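Local atomic coordinates of Keto/oxoacid ferredoxin oxidoreductase, gamma subunit (Geobacter sulfurreducens, PDB entry 3ON3), a protein that probably serves as the gamma subunit of an enzyme that oxidises 2-oxoacids and passes the electrons to ferredoxin. Residues Glu7-Gly12 against Thr69-Leu74; Leu96-Leu101 against Asn116-Ala121. All blocks are in the same frame, centred on the assembly; numbering follows the deposited sequence.

Interaction 1. Residues Glu7-Gly12 against Thr69-Leu74; sequences EIRFSG and TQCDAL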
loop_
_atom_site.group_PDB
_atom_site.type_symbol
_atom_site.label_atom_id
_atom_site.label_comp_id
_atom_site.label_asym_id
_atom_site.label_seq_id
_atom_site.Cartn_x
_atom_site.Cartn_y
_atom_site.Cartn_z
ATOM N N GLU B 7 -15.720 6.264 -2.677
ATOM C CA GLU B 7 -14.638 5.486 -3.275
ATOM C C GLU B 7 -13.835 6.223 -4.347
ATOM O O GLU B 7 -14.375 6.769 -5.305
ATOM C CB GLU B 7 -15.183 4.187 -3.866
ATOM C CG GLU B 7 -14.101 3.357 -4.572
ATOM C CD GLU B 7 -14.589 1.994 -5.057
ATOM O OE1 GLU B 7 -15.794 1.691 -4.928
ATOM O OE2 GLU B 7 -13.753 1.225 -5.567
ATOM N N ILE B 8 -12.522 6.201 -4.192
ATOM C CA ILE B 8 -11.647 6.818 -5.169
ATOM C C ILE B 8 -10.754 5.730 -5.764
ATOM O O ILE B 8 -10.332 4.812 -5.058
ATOM C CB ILE B 8 -10.743 7.881 -4.503
ATOM C CG1 ILE B 8 -11.587 8.990 -3.868
ATOM C CG2 ILE B 8 -9.725 8.438 -5.506
ATOM C CD1 ILE B 8 -10.841 9.814 -2.806
ATOM N N ARG B 9 -10.461 5.828 -7.054
ATOM C CA ARG B 9 -9.477 4.936 -7.634
ATOM C C ARG B 9 -8.393 5.737 -8.314
ATOM O O ARG B 9 -8.657 6.752 -8.963
ATOM C CB ARG B 9 -10.123 3.949 -8.610
ATOM C CG ARG B 9 -11.225 3.156 -7.972
ATOM C CD ARG B 9 -11.759 2.077 -8.891
ATOM N NE ARG B 9 -13.061 1.630 -8.414
ATOM C CZ ARG B 9 -13.779 0.666 -8.971
ATOM N NH1 ARG B 9 -13.315 0.024 -10.035
ATOM N NH2 ARG B 9 -14.965 0.348 -8.460
ATOM N N PHE B 10 -7.165 5.280 -8.128
ATOM C CA PHE B 10 -6.018 5.916 -8.733
ATOM C C PHE B 10 -5.513 4.919 -9.750
ATOM O O PHE B 10 -5.046 3.837 -9.384
ATOM C CB PHE B 10 -4.934 6.186 -7.686
ATOM C CG PHE B 10 -5.397 7.021 -6.517
ATOM C CD1 PHE B 10 -5.197 8.396 -6.508
ATOM C CD2 PHE B 10 -6.025 6.430 -5.426
ATOM C CE1 PHE B 10 -5.619 9.174 -5.430
ATOM C CE2 PHE B 10 -6.439 7.189 -4.342
ATOM C CZ PHE B 10 -6.236 8.568 -4.340
ATOM N N SER B 11 -5.630 5.260 -11.026
ATOM C CA SER B 11 -5.202 4.331 -12.062
ATOM C C SER B 11 -4.190 4.948 -13.010
ATOM O O SER B 11 -4.085 6.171 -13.137
ATOM C CB SER B 11 -6.398 3.728 -12.822
ATOM O OG SER B 11 -7.138 4.700 -13.545
ATOM N N GLY B 12 -3.433 4.085 -13.663
ATOM C CA GLY B 12 -2.431 4.517 -14.607
ATOM C C GLY B 12 -1.591 3.306 -14.904
ATOM O O GLY B 12 -2.130 2.243 -15.190
ATOM N N THR B 69 -18.935 -0.992 -5.309
ATOM C CA THR B 69 -19.384 -1.089 -6.696
ATOM C C THR B 69 -18.850 0.073 -7.540
ATOM O O THR B 69 -17.647 0.150 -7.818
ATOM C CB THR B 69 -20.925 -1.144 -6.795
ATOM O OG1 THR B 69 -21.500 -0.200 -5.881
ATOM C CG2 THR B 69 -21.438 -2.541 -6.464
ATOM N N GLN B 70 -19.742 0.970 -7.955
ATOM C CA GLN B 70 -19.329 2.142 -8.722
ATOM C C GLN B 70 -18.537 3.113 -7.859
ATOM O O GLN B 70 -18.864 3.332 -6.691
ATOM C CB GLN B 70 -20.525 2.848 -9.354
ATOM C CG GLN B 70 -20.907 2.274 -10.703
ATOM C CD GLN B 70 -21.836 3.177 -11.485
ATOM O OE1 GLN B 70 -22.624 3.933 -10.908
ATOM N NE2 GLN B 70 -21.748 3.108 -12.812
ATOM N N CYS B 71 -17.491 3.692 -8.432
ATOM C CA CYS B 71 -16.664 4.604 -7.662
ATOM C C CYS B 71 -17.084 6.061 -7.867
ATOM O O CYS B 71 -17.771 6.394 -8.833
ATOM C CB CYS B 71 -15.173 4.369 -7.921
ATOM S SG CYS B 71 -14.552 4.859 -9.520
ATOM N N ASP B 72 -16.687 6.914 -6.932
ATOM C CA ASP B 72 -17.158 8.286 -6.905
ATOM C C ASP B 72 -16.184 9.197 -7.628
ATOM O O ASP B 72 -16.553 10.254 -8.108
ATOM C CB ASP B 72 -17.350 8.741 -5.468
ATOM C CG ASP B 72 -18.395 7.930 -4.741
ATOM O OD1 ASP B 72 -19.578 8.317 -4.790
ATOM O OD2 ASP B 72 -18.044 6.905 -4.118
ATOM N N ALA B 73 -14.943 8.751 -7.737
ATOM C CA ALA B 73 -13.898 9.557 -8.341
ATOM C C ALA B 73 -12.851 8.653 -8.942
ATOM O O ALA B 73 -12.575 7.572 -8.423
ATOM C CB ALA B 73 -13.256 10.476 -7.285
ATOM N N LEU B 74 -12.236 9.101 -10.021
ATOM C CA LEU B 74 -11.237 8.268 -10.674
ATOM C C LEU B 74 -10.078 9.066 -11.247
ATOM O O LEU B 74 -10.266 10.006 -12.021
ATOM C CB LEU B 74 -11.881 7.437 -11.783
ATOM C CG LEU B 74 -10.879 6.706 -12.684
ATOM C CD1 LEU B 74 -10.294 5.443 -11.999
ATOM C CD2 LEU B 74 -11.505 6.351 -14.022
#
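Ile-8 and Arg-9 pair with Ala-73 and Leu-74 as parallel neighbours in the middle of the mixed sheet, where strand 6-12 meets strand 71-76. Arg-9 N donates to Ala-73 O at 3.1 Å. Further back the pairing is irregular, because the chain turns a corner at Asp-72. Glu-7 O takes two backbone donors there, Asp-72 N at 2.8 Å and Ala-73 N at 3.2 Å. The Asp-72 side chain adds a third bond: its OD2 accepts from Glu-7 N at 2.8 Å, and the bond is nearly straight (174°). On the face of Ile-8 and Ala-73, Ile-8 CG1 rests on the Ala-73 methyl. On the other face, Leu-74 CD1 packs against Arg-9 CB and against Ser-11 OG, which is hydrogen-bonded to Leu-75 O. With CG anti to the backbone N (chi1 177°), the extended Glu-7 chain runs beside Cys-71 CB. Its OE2 forms a salt bridge with Arg-9 NE at 3.0 Å, although as a hydrogen bond it is weak and bent. Cys-71 CB lies obliquely against the guanidinium, 3.5 Å from Arg-9 NE. The poorly ordered Thr-69 puts its O at the guanidinium edge, near the plane, but at an angle too poor for a hydrogen bond. Arg-9 NH1 forms a salt bridge with Asp-88. Putting a leucine in place of Arg-9 would probably leave Glu-7 and nearby Glu-55 facing each other without a positive mate, and Asp-88 without its partner. The buried cation therefore probably offsets the acidic groups gathered beside this strand pair.

Interaction 2. Residues Leu96-Leu101 against Asn116-Ala121; sequences LVDSDL and NIINTA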
loop_
_atom_site.group_PDB
_atom_site.type_symbol
_atom_site.label_atom_id
_atom_site.label_comp_id
_atom_site.label_asym_id
_atom_site.label_seq_id
_atom_site.Cartn_x
_atom_site.Cartn_y
_atom_site.Cartn_z
ATOM N N LEU B 96 -10.452 12.676 -13.146
ATOM C CA LEU B 96 -9.211 13.421 -13.265
ATOM C C LEU B 96 -8.232 12.645 -14.119
ATOM O O LEU B 96 -7.881 11.494 -13.803
ATOM C CB LEU B 96 -8.606 13.677 -11.881
ATOM C CG LEU B 96 -7.182 14.244 -11.813
ATOM C CD1 LEU B 96 -7.132 15.716 -12.288
ATOM C CD2 LEU B 96 -6.621 14.116 -10.413
ATOM N N VAL B 97 -7.782 13.275 -15.194
ATOM C CA VAL B 97 -6.844 12.624 -16.100
ATOM C C VAL B 97 -5.627 13.505 -16.344
ATOM O O VAL B 97 -5.662 14.690 -16.051
ATOM C CB VAL B 97 -7.522 12.243 -17.450
ATOM C CG1 VAL B 97 -8.794 11.444 -17.198
ATOM C CG2 VAL B 97 -7.842 13.487 -18.287
ATOM N N ASP B 98 -4.549 12.918 -16.854
ATOM C CA ASP B 98 -3.452 13.710 -17.389
ATOM C C ASP B 98 -3.774 14.094 -18.835
ATOM O O ASP B 98 -4.187 13.250 -19.634
ATOM C CB ASP B 98 -2.122 12.965 -17.306
ATOM C CG ASP B 98 -0.987 13.732 -17.971
ATOM O OD1 ASP B 98 -1.079 14.003 -19.180
ATOM O OD2 ASP B 98 -0.003 14.074 -17.293
ATOM N N SER B 99 -3.593 15.369 -19.168
ATOM C CA SER B 99 -4.068 15.889 -20.455
ATOM C C SER B 99 -3.124 15.629 -21.626
ATOM O O SER B 99 -3.547 15.638 -22.783
ATOM C CB SER B 99 -4.373 17.384 -20.355
ATOM O OG SER B 99 -3.205 18.114 -20.039
ATOM N N ASP B 100 -1.848 15.422 -21.325
ATOM C CA ASP B 100 -0.864 15.087 -22.346
ATOM C C ASP B 100 -1.084 13.662 -22.839
ATOM O O ASP B 100 -1.011 13.389 -24.035
ATOM C CB ASP B 100 0.556 15.229 -21.784
ATOM C CG ASP B 100 0.994 16.681 -21.666
ATOM O OD1 ASP B 100 1.451 17.091 -20.575
ATOM O OD2 ASP B 100 0.878 17.416 -22.669
ATOM N N LEU B 101 -1.376 12.766 -21.902
ATOM C CA LEU B 101 -1.412 11.345 -22.180
ATOM C C LEU B 101 -2.818 10.808 -22.385
ATOM O O LEU B 101 -3.019 9.860 -23.135
ATOM C CB LEU B 101 -0.717 10.590 -21.058
ATOM C CG LEU B 101 0.790 10.837 -21.042
ATOM C CD1 LEU B 101 1.280 11.118 -19.636
ATOM C CD2 LEU B 101 1.536 9.667 -21.675
ATOM N N ASN B 116 -1.772 18.871 -17.079
ATOM C CA ASN B 116 -0.494 18.211 -17.293
ATOM C C ASN B 116 0.130 17.697 -15.998
ATOM O O ASN B 116 1.192 18.148 -15.593
ATOM C CB ASN B 116 0.470 19.146 -18.033
ATOM C CG ASN B 116 0.741 20.435 -17.273
ATOM O OD1 ASN B 116 0.001 20.814 -16.356
ATOM N ND2 ASN B 116 1.808 21.120 -17.657
ATOM N N ILE B 117 -0.544 16.744 -15.364
ATOM C CA ILE B 117 -0.094 16.167 -14.096
ATOM C C ILE B 117 1.356 15.706 -14.111
ATOM O O ILE B 117 2.147 16.051 -13.229
ATOM C CB ILE B 117 -0.952 14.957 -13.692
ATOM C CG1 ILE B 117 -2.405 15.385 -13.457
ATOM C CG2 ILE B 117 -0.389 14.318 -12.434
ATOM C CD1 ILE B 117 -3.408 14.228 -13.334
ATOM N N ILE B 118 1.693 14.896 -15.101
ATOM C CA ILE B 118 3.018 14.298 -15.164
ATOM C C ILE B 118 4.072 15.375 -15.404
ATOM O O ILE B 118 5.142 15.364 -14.809
ATOM C CB ILE B 118 3.087 13.191 -16.252
ATOM C CG1 ILE B 118 2.595 11.856 -15.685
ATOM C CG2 ILE B 118 4.506 12.982 -16.690
ATOM C CD1 ILE B 118 1.411 11.273 -16.376
ATOM N N ASN B 119 3.739 16.327 -16.262
ATOM C CA ASN B 119 4.671 17.354 -16.671
ATOM C C ASN B 119 4.819 18.435 -15.619
ATOM O O ASN B 119 5.861 19.076 -15.514
ATOM C CB ASN B 119 4.206 17.971 -17.979
ATOM C CG ASN B 119 5.353 18.402 -18.841
ATOM O OD1 ASN B 119 5.741 19.572 -18.832
ATOM N ND2 ASN B 119 5.921 17.459 -19.585
ATOM N N THR B 120 3.762 18.646 -14.847
ATOM C CA THR B 120 3.869 19.485 -13.664
ATOM C C THR B 120 4.968 18.906 -12.771
ATOM O O THR B 120 5.928 19.596 -12.427
ATOM C CB THR B 120 2.542 19.560 -12.883
ATOM O OG1 THR B 120 1.566 20.286 -13.649
ATOM C CG2 THR B 120 2.758 20.259 -11.540
ATOM N N ALA B 121 4.833 17.628 -12.417
ATOM C CA ALA B 121 5.826 16.959 -11.589
ATOM C C ALA B 121 7.212 17.077 -12.204
ATOM O O ALA B 121 8.183 17.422 -11.518
ATOM C CB ALA B 121 5.453 15.477 -11.400
HETATM O O HOH W 1 2.458 19.637 -20.624
#
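The carboxylate of Asp-98 holds two pieces of backbone at once, one on each oxygen. OD2 reaches across to the first turn of helix 117-125 and accepts from Ile-118 N at 2.9 Å. The bond is close to straight (169°), and the donor lies nearly in line with the C-O bond. OD1 turns back to its own loop and accepts from Leu-101 N at 3.0 Å, with a weak bond from Asp-100 N. Asp-98 thus serves a helix start whose N-cap residue, Asn-116, makes no capping bond with its side chain. A chi1 of 175° swings CG away from the backbone N, and this carries the carboxylate to the helix. The negative group at this helix end probably gains from the partial positive charge there.

Apolar side chains flank this bond. Ile-118 crosses Asp-98 at about a right angle and brings CB to 3.4 Å from Asp-98 OD2. Its CD1 meets Leu-101 CD1, but that approach is closer than carbons usually allow and its detail is doubtful. On the buried side, Ile-117 CD1 lies 4.1 Å from Leu-96 CG and 3.6 Å from Val-97 O. Leu-75 and Leu-77 also touch Ile-117.

At the outer side, Asp-100 and Asn-116 lie side by side, with Asp-100 OD1 3.4 Å from Asn-116 CB. A water donates to Asp-100 OD1 at 2.7 Å and is weakly bonded to Asn-116 ND2. Asn-116 O accepts from both N and OG1 of Thr-120.

The OD1 bond to the backbone three residues on is an Asx motif. It sits at the C-terminal end of strand 93-98, where helix 117-125 starts, a meeting of strand end and helix N terminus typical of alpha/beta folds with parallel strands.

Overall arrangement
The chain enters the sheet with strand 6-12. It then makes helix 18-32 and strands 36-43 and 52-59 before returning as strand 71-76, and interaction 1 closes this long loop. Helix 79-85 follows and leads on to strand 93-98. Interaction 2 closes a much shorter loop, whose one strand is 111-115, and brings in helix 117-125. The two contacts lie in series, neither nested nor crossed, with centres about 17 Å apart. They meet directly, since Leu-74 O and Leu-96 N are 2.9 Å apart, a probable hydrogen bond. Together they join the middle of the sheet to the helix that starts at the C-terminal ends of its parallel strands.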